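Local coordinates for cerato-platanin-like protein (Moniliophthora perniciosa, PDB 3SUM), which is of unknown function but belongs to the cerato-platanins, small fungal proteins built on a double-psi beta barrel, at residues L16-F21 against A25-L30; T58-C63 against V78-E83. One frame throughout, in Å; residues are numbered along the deposited sequence.

Following the chain from its N terminus, interaction 1 comes first: after strand 4-7, the 3-10 turn in 16-21 folds against helix 24-28 and closes a very short loop. Interaction 2 opens only later, so the two stand in series, neither nested nor crossed. It joins 58-63, the loop leading into strand 63-68, to 78-83, which continues from strand 71-79, and so encloses the hairpin of those two strands. A disulfide joins C60 of interaction 2 to C23, in the short connection between 16-21 and 25-30. Beside it A26 CB lies 3.7 Å from C60 CB, and L27 CD2 lies 3.7 Å from V78 CG1, which seats the helix on the barrel.

Interaction 1 of 2, residues L16-F21 against A25-L30; sequences LSISEF and AALAKL
I18 and L27 meet where a 3-10 turn at residues 18-20 lies against helix 24-28, a loop-and-helix element packed on the double-psi beta barrel of this cerato-platanin. The contact is apolar, and the two side chains run alongside each other, pointing opposite ways. I18 can be followed outward. Its CB rests 3.9 Å from L27 CD1, and the CG2 branch lies 4.0 Å from L27 CB. At chi1 58° CG1 is flanked by both backbone neighbours of CA, a hindered position, and from there the chain runs out toward the helix, ending against A28. At the tip, CD1 comes within 3.7 Å of A28 N and 4.1 Å of A28 CB. Isoleucine suits the site because its branching at CB lets one residue touch two successive helix positions; alanine suits position 28 because its small methyl lets the tip approach the backbone. With an alanine here in place of I18, CG1, CG2 and CD1 are gone, so L27 CB would probably lose the CG2 contact, A28 N and CB the tip methyl, and a gap would open toward A28.

The side chain of F21, at the end of the turn, runs roughly perpendicular to that of L27. L27 CD1 sits 3.7 Å from F21 CB and 4.0 Å from F21 CG, meeting the ring obliquely; this one methyl touches both F21 and I18. Beyond the contact, L27 also touches V78 of strand 71-79, while F21 packs on L41, K10 and D79; leucine and phenylalanine therefore suit these buried positions between helix, loops and barrel. Within the turn, E20 N bonds to S17 O, and F21 N reaches I18 O at 3.3 Å.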
ATOM      1  N   LEU A  16      -1.673  -6.767  13.805  1.00 13.78           N
ATOM      2  CA  LEU A  16      -0.959  -5.671  14.408  1.00 13.66           C
ATOM      3  C   LEU A  16      -1.812  -4.487  14.752  1.00 14.71           C
ATOM      4  O   LEU A  16      -2.553  -3.947  13.916  1.00 14.88           O
ATOM      5  CB  LEU A  16       0.180  -5.184  13.491  1.00 12.68           C
ATOM      6  CG  LEU A  16       1.318  -6.190  13.301  1.00 14.29           C
ATOM      7  CD1 LEU A  16       2.350  -5.679  12.342  1.00 12.55           C
ATOM      8  CD2 LEU A  16       2.034  -6.553  14.645  1.00 19.87           C
ATOM      9  N   SER A  17      -1.571  -3.959  15.942  1.00 15.27           N
ATOM     10  CA  SER A  17      -2.224  -2.723  16.308  1.00 14.58           C
ATOM     11  C   SER A  17      -1.866  -1.631  15.295  1.00 13.44           C
ATOM     12  O   SER A  17      -0.709  -1.537  14.840  1.00 15.86           O
ATOM     13  CB  SER A  17      -1.758  -2.295  17.725  1.00 14.08           C
ATOM     14  OG  SER A  17      -2.185  -0.948  17.925  1.00 18.43           O
ATOM     15  N   ILE A  18      -2.836  -0.784  14.960  1.00 13.05           N
ATOM     16  CA  ILE A  18      -2.532   0.327  14.050  1.00 14.13           C
ATOM     17  C   ILE A  18      -1.492   1.287  14.673  1.00 13.75           C
ATOM     18  O   ILE A  18      -0.863   2.030  13.960  1.00 14.47           O
ATOM     19  CB  ILE A  18      -3.819   1.104  13.611  1.00 13.13           C
ATOM     20  CG1 ILE A  18      -4.592   1.677  14.814  1.00 13.23           C
ATOM     21  CG2 ILE A  18      -4.735   0.234  12.680  1.00 14.77           C
ATOM     22  CD1 ILE A  18      -5.591   2.791  14.347  1.00 15.58           C
ATOM     23  N   SER A  19      -1.273   1.197  15.986  1.00 15.02           N
ATOM     24  CA  SER A  19      -0.284   2.045  16.681  1.00 15.89           C
ATOM     25  C   SER A  19       1.127   1.726  16.202  1.00 17.14           C
ATOM     26  O   SER A  19       2.050   2.536  16.342  1.00 16.68           O
ATOM     27  CB  SER A  19      -0.381   1.806  18.177  1.00 16.45           C
ATOM     28  OG  SER A  19       0.301   0.570  18.481  1.00 19.31           O
ATOM     29  N   GLU A  20       1.316   0.540  15.624  1.00 15.79           N
ATOM     30  CA  GLU A  20       2.610   0.124  15.187  1.00 15.94           C
ATOM     31  C   GLU A  20       3.092   0.732  13.860  1.00 15.93           C
ATOM     32  O   GLU A  20       4.201   0.457  13.435  1.00 16.59           O
ATOM     33  CB  GLU A  20       2.632  -1.399  15.051  1.00 18.19           C
ATOM     34  CG  GLU A  20       2.349  -2.119  16.370  1.00 20.88           C
ATOM     35  CD  GLU A  20       3.614  -2.283  17.214  1.00 32.34           C
ATOM     36  OE1 GLU A  20       4.745  -1.940  16.755  1.00 38.01           O
ATOM     37  OE2 GLU A  20       3.490  -2.743  18.355  1.00 37.85           O
ATOM     38  N   PHE A  21       2.308   1.638  13.287  1.00 15.55           N
ATOM     39  CA  PHE A  21       2.541   2.175  11.952  1.00 14.26           C
ATOM     40  C   PHE A  21       2.592   3.659  12.101  1.00 14.66           C
ATOM     41  O   PHE A  21       1.846   4.231  12.891  1.00 16.10           O
ATOM     42  CB  PHE A  21       1.327   1.821  11.079  1.00 13.97           C
ATOM     43  CG  PHE A  21       1.165   0.343  10.922  1.00 15.17           C
ATOM     44  CD1 PHE A  21       1.841  -0.331   9.931  1.00 14.51           C
ATOM     45  CD2 PHE A  21       0.456  -0.388  11.885  1.00 15.33           C
ATOM     46  CE1 PHE A  21       1.768  -1.711   9.827  1.00 16.54           C
ATOM     47  CE2 PHE A  21       0.365  -1.784  11.780  1.00 17.21           C
ATOM     48  CZ  PHE A  21       1.024  -2.457  10.787  1.00 15.06           C
ATOM     49  N   ALA A  25      -2.691   7.634  12.961  1.00 14.80           N
ATOM     50  CA  ALA A  25      -3.841   8.522  13.053  1.00 14.27           C
ATOM     51  C   ALA A  25      -4.720   8.438  11.805  1.00 15.35           C
ATOM     52  O   ALA A  25      -5.947   8.391  11.877  1.00 16.37           O
ATOM     53  CB  ALA A  25      -3.339  10.051  13.315  1.00 16.10           C
ATOM     54  N   ALA A  26      -4.102   8.431  10.641  1.00 14.63           N
ATOM     55  CA  ALA A  26      -4.860   8.337   9.416  1.00 15.09           C
ATOM     56  C   ALA A  26      -5.579   6.958   9.397  1.00 14.49           C
ATOM     57  O   ALA A  26      -6.726   6.873   8.981  1.00 16.16           O
ATOM     58  CB  ALA A  26      -3.948   8.461   8.244  1.00 13.50           C
ATOM     59  N   LEU A  27      -4.893   5.914   9.860  1.00 13.10           N
ATOM     60  CA  LEU A  27      -5.479   4.544   9.916  1.00 13.25           C
ATOM     61  C   LEU A  27      -6.752   4.462  10.724  1.00 13.72           C
ATOM     62  O   LEU A  27      -7.697   3.696  10.368  1.00 15.16           O
ATOM     63  CB  LEU A  27      -4.487   3.539  10.456  1.00 11.53           C
ATOM     64  CG  LEU A  27      -3.225   3.363   9.577  1.00 11.79           C
ATOM     65  CD1 LEU A  27      -2.257   2.315  10.198  1.00 12.98           C
ATOM     66  CD2 LEU A  27      -3.602   2.980   8.146  1.00 15.63           C
ATOM     67  N   ALA A  28      -6.792   5.240  11.801  1.00 14.62           N
ATOM     68  CA  ALA A  28      -7.964   5.282  12.690  1.00 15.40           C
ATOM     69  C   ALA A  28      -9.179   5.760  11.925  1.00 15.27           C
ATOM     70  O   ALA A  28     -10.316   5.483  12.312  1.00 18.03           O
ATOM     71  CB  ALA A  28      -7.725   6.227  13.864  1.00 17.08           C
ATOM     72  N   LYS A  29      -8.960   6.527  10.876  1.00 14.84           N
ATOM     73  CA  LYS A  29     -10.079   7.016  10.079  1.00 14.98           C
ATOM     74  C   LYS A  29     -10.384   6.204   8.826  1.00 16.36           C
ATOM     75  O   LYS A  29     -11.207   6.631   8.008  1.00 14.78           O
ATOM     76  CB  LYS A  29      -9.759   8.424   9.673  1.00 17.12           C
ATOM     77  CG  LYS A  29      -9.658   9.262  10.984  1.00 20.30           C
ATOM     78  CD  LYS A  29      -9.519  10.802  10.713  1.00 29.03           C
ATOM     79  CE  LYS A  29      -8.186  11.209  10.165  1.00 31.86           C
ATOM     80  NZ  LYS A  29      -7.983  12.707  10.488  1.00 42.07           N
ATOM     81  N   LEU A  30      -9.709   5.064   8.703  1.00 15.59           N
ATOM     82  CA  LEU A  30      -9.735   4.288   7.490  1.00 17.18           C
ATOM     83  C   LEU A  30     -10.296   2.925   7.732  1.00 18.60           C
ATOM     84  O   LEU A  30     -10.013   1.991   6.989  1.00 19.07           O
ATOM     85  CB  LEU A  30      -8.376   4.242   6.823  1.00 16.64           C
ATOM     86  CG  LEU A  30      -8.006   5.544   6.130  1.00 16.65           C
ATOM     87  CD1 LEU A  30      -6.517   5.423   5.659  1.00 17.13           C
ATOM     88  CD2 LEU A  30      -8.886   5.809   4.894  1.00 21.26           C
TER

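Interaction 2 of 2, residues T58-C63 against V78-E83; sequences TECGSC and VDRVEE
The carbonyl oxygen of T58 is gripped by both terminal nitrogens of R80, a side chain reaching across from the segment that follows strand 71-79 of the double-psi beta barrel to the loop before strand 63-68. The stronger bond runs from R80 NH2 to T58 O, 2.8 Å long with an N-H...O angle of 153°; the acceptor is close to the guanidinium plane, although the donor stands 25° out of the carbonyl plane. R80 NH1 gives T58 O only a weak bond and another, of 3.0 Å, to T58 OG1, again nearly in the guanidinium plane. The guanidinium thus approaches T58 end-on, which limits its rotation. T58 OG1 is also bonded to P54 O, and R80 NH1 to A53 O, so the arginine joins two parts of one loop. Threonine suits the place by offering a hydroxyl beside its own carbonyl.

The reach depends on a bend in the arginine chain at CB-CG (chi2 51°), which brings its end nearer the loop than its CB direction alone would. C60 CA covers one face of the guanidinium, and C60 SG, held in the disulfide with C23, lies 3.3 Å from R80 NE. The carboxylate of E59 stays apart, its OE1 5.0 Å from R80 NH2, so it may favour the positive charge through space without contact.

Next along the chain, the loop makes a type II beta turn from E59 to S62. G61 has the backbone angles of its third position, where a CB would press on the carbonyl oxygen of C60, hence the glycine. S62 OG accepts from W64 NE1. E59 O accepts both S62 N, at 3.0 Å, and the S62 hydroxyl, whose OG stands just 2.6 Å from E59 O.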
ATOM      1  N   THR A  58       4.690  11.008  -0.022  1.00 14.29           N
ATOM      2  CA  THR A  58       3.363  10.335   0.077  1.00 14.76           C
ATOM      3  C   THR A  58       2.723  10.767   1.392  1.00 15.56           C
ATOM      4  O   THR A  58       3.430  10.956   2.405  1.00 15.48           O
ATOM      5  CB  THR A  58       3.479   8.783   0.116  1.00 13.50           C
ATOM      6  OG1 THR A  58       4.138   8.390   1.341  1.00 13.14           O
ATOM      7  CG2 THR A  58       4.362   8.326  -1.075  1.00 13.46           C
ATOM      8  N   GLU A  59       1.388  10.884   1.376  1.00 15.17           N
ATOM      9  CA  GLU A  59       0.641  11.246   2.552  1.00 16.57           C
ATOM     10  C   GLU A  59       0.099   9.992   3.169  1.00 16.18           C
ATOM     11  O   GLU A  59      -0.122   8.972   2.463  1.00 13.22           O
ATOM     12  CB  GLU A  59      -0.511  12.192   2.211  1.00 17.82           C
ATOM     13  CG  GLU A  59      -0.013  13.576   1.760  1.00 20.52           C
ATOM     14  CD  GLU A  59       0.878  14.277   2.859  1.00 32.79           C
ATOM     15  OE1 GLU A  59       0.408  14.400   4.028  1.00 32.40           O
ATOM     16  OE2 GLU A  59       2.063  14.644   2.559  1.00 34.39           O
ATOM     17  N   CYS A  60       0.008  10.027   4.499  1.00 15.34           N
ATOM     18  CA  CYS A  60      -0.546   8.918   5.243  1.00 16.33           C
ATOM     19  C   CYS A  60      -1.931   8.639   4.709  1.00 13.93           C
ATOM     20  O   CYS A  60      -2.734   9.534   4.576  1.00 13.91           O
ATOM     21  CB  CYS A  60      -0.616   9.229   6.729  1.00 18.03           C
ATOM     22  SG  CYS A  60       1.025   8.852   7.437  1.00 22.72           S
ATOM     23  N   GLY A  61      -2.210   7.383   4.430  1.00 14.99           N
ATOM     24  CA  GLY A  61      -3.545   7.039   3.939  1.00 12.95           C
ATOM     25  C   GLY A  61      -3.743   7.291   2.469  1.00 14.20           C
ATOM     26  O   GLY A  61      -4.810   6.923   1.940  1.00 14.41           O
ATOM     27  N   SER A  62      -2.736   7.787   1.743  1.00 12.48           N
ATOM     28  CA  SER A  62      -3.005   8.057   0.320  1.00 12.56           C
ATOM     29  C   SER A  62      -3.037   6.755  -0.454  1.00 12.48           C
ATOM     30  O   SER A  62      -2.528   5.733  -0.006  1.00 12.20           O
ATOM     31  CB  SER A  62      -1.986   8.989  -0.338  1.00 13.58           C
ATOM     32  OG  SER A  62      -0.662   8.548  -0.068  1.00 14.42           O
ATOM     33  N   CYS A  63      -3.543   6.862  -1.659  1.00 10.38           N
ATOM     34  CA  CYS A  63      -3.750   5.653  -2.506  1.00 11.29           C
ATOM     35  C   CYS A  63      -2.876   5.812  -3.683  1.00 12.77           C
ATOM     36  O   CYS A  63      -2.921   6.867  -4.333  1.00 14.91           O
ATOM     37  CB  CYS A  63      -5.175   5.669  -2.922  1.00 11.20           C
ATOM     38  SG  CYS A  63      -5.576   4.155  -3.863  1.00 12.75           S
ATOM     39  N   VAL A  78       0.386   3.229   4.655  1.00 10.46           N
ATOM     40  CA  VAL A  78      -0.028   2.995   6.013  1.00 11.45           C
ATOM     41  C   VAL A  78       1.137   3.157   6.988  1.00 11.79           C
ATOM     42  O   VAL A  78       0.953   3.077   8.204  1.00 12.84           O
ATOM     43  CB  VAL A  78      -0.613   1.580   6.208  1.00 10.90           C
ATOM     44  CG1 VAL A  78      -1.893   1.337   5.257  1.00 12.67           C
ATOM     45  CG2 VAL A  78       0.492   0.453   6.052  1.00  9.10           C
ATOM     46  N   ASP A  79       2.329   3.425   6.457  1.00 11.86           N
ATOM     47  CA  ASP A  79       3.488   3.539   7.373  1.00 12.37           C
ATOM     48  C   ASP A  79       4.579   4.309   6.628  1.00 12.40           C
ATOM     49  O   ASP A  79       4.378   4.701   5.461  1.00 13.48           O
ATOM     50  CB  ASP A  79       3.916   2.089   7.682  1.00 12.76           C
ATOM     51  CG  ASP A  79       4.887   1.977   8.863  1.00 16.42           C
ATOM     52  OD1 ASP A  79       5.162   2.981   9.566  1.00 12.51           O
ATOM     53  OD2 ASP A  79       5.368   0.849   9.023  1.00 16.05           O
ATOM     54  N   ARG A  80       5.734   4.507   7.231  1.00 13.72           N
ATOM     55  CA  ARG A  80       6.749   5.341   6.610  1.00 13.44           C
ATOM     56  C   ARG A  80       7.996   4.500   6.476  1.00 14.06           C
ATOM     57  O   ARG A  80       8.236   3.645   7.317  1.00 12.75           O
ATOM     58  CB  ARG A  80       7.122   6.602   7.491  1.00 15.25           C
ATOM     59  CG  ARG A  80       6.472   7.957   6.991  1.00 14.94           C
ATOM     60  CD  ARG A  80       4.936   7.689   6.801  1.00 12.97           C
ATOM     61  NE  ARG A  80       4.223   8.940   6.529  1.00 16.90           N
ATOM     62  CZ  ARG A  80       3.954   9.355   5.310  1.00 15.06           C
ATOM     63  NH1 ARG A  80       4.348   8.631   4.290  1.00 14.41           N
ATOM     64  NH2 ARG A  80       3.291  10.481   5.131  1.00 14.08           N
ATOM     65  N   VAL A  81       8.755   4.691   5.403  1.00 14.67           N
ATOM     66  CA  VAL A  81      10.157   4.269   5.384  1.00 17.27           C
ATOM     67  C   VAL A  81      10.855   5.591   5.109  1.00 20.05           C
ATOM     68  O   VAL A  81      10.233   6.511   4.578  1.00 24.15           O
ATOM     69  CB  VAL A  81      10.450   3.283   4.271  1.00 18.26           C
ATOM     70  CG1 VAL A  81       9.907   1.934   4.674  1.00 20.51           C
ATOM     71  CG2 VAL A  81       9.826   3.736   2.933  1.00 18.75           C
ATOM     72  N   GLU A  82      12.099   5.762   5.451  1.00 21.70           N
ATOM     73  CA  GLU A  82      12.628   7.107   5.121  1.00 25.29           C
ATOM     74  C   GLU A  82      13.677   7.104   4.025  1.00 26.22           C
ATOM     75  O   GLU A  82      14.696   7.808   4.112  1.00 28.30           O
ATOM     76  CB  GLU A  82      13.140   7.791   6.371  1.00 28.03           C
ATOM     77  CG  GLU A  82      12.097   8.009   7.494  1.00 30.19           C
ATOM     78  CD  GLU A  82      11.744   6.700   8.185  1.00 33.93           C
ATOM     79  OE1 GLU A  82      12.611   5.778   8.210  1.00 33.51           O
ATOM     80  OE2 GLU A  82      10.625   6.609   8.716  1.00 32.26           O
ATOM     81  N   GLU A  83      13.434   6.291   3.006  1.00 25.46           N
ATOM     82  CA  GLU A  83      14.293   6.174   1.879  1.00 25.09           C
ATOM     83  C   GLU A  83      13.512   6.732   0.722  1.00 23.90           C
ATOM     84  O   GLU A  83      12.377   6.308   0.469  1.00 23.07           O
ATOM     85  CB  GLU A  83      14.629   4.712   1.670  1.00 25.90           C
ATOM     86  CG  GLU A  83      16.137   4.368   1.902  1.00 33.02           C
ATOM     87  CD  GLU A  83      16.678   4.449   3.333  1.00 41.55           C
ATOM     88  OE1 GLU A  83      16.241   3.717   4.251  1.00 46.67           O
ATOM     89  OE2 GLU A  83      17.617   5.232   3.545  1.00 46.77           O
TER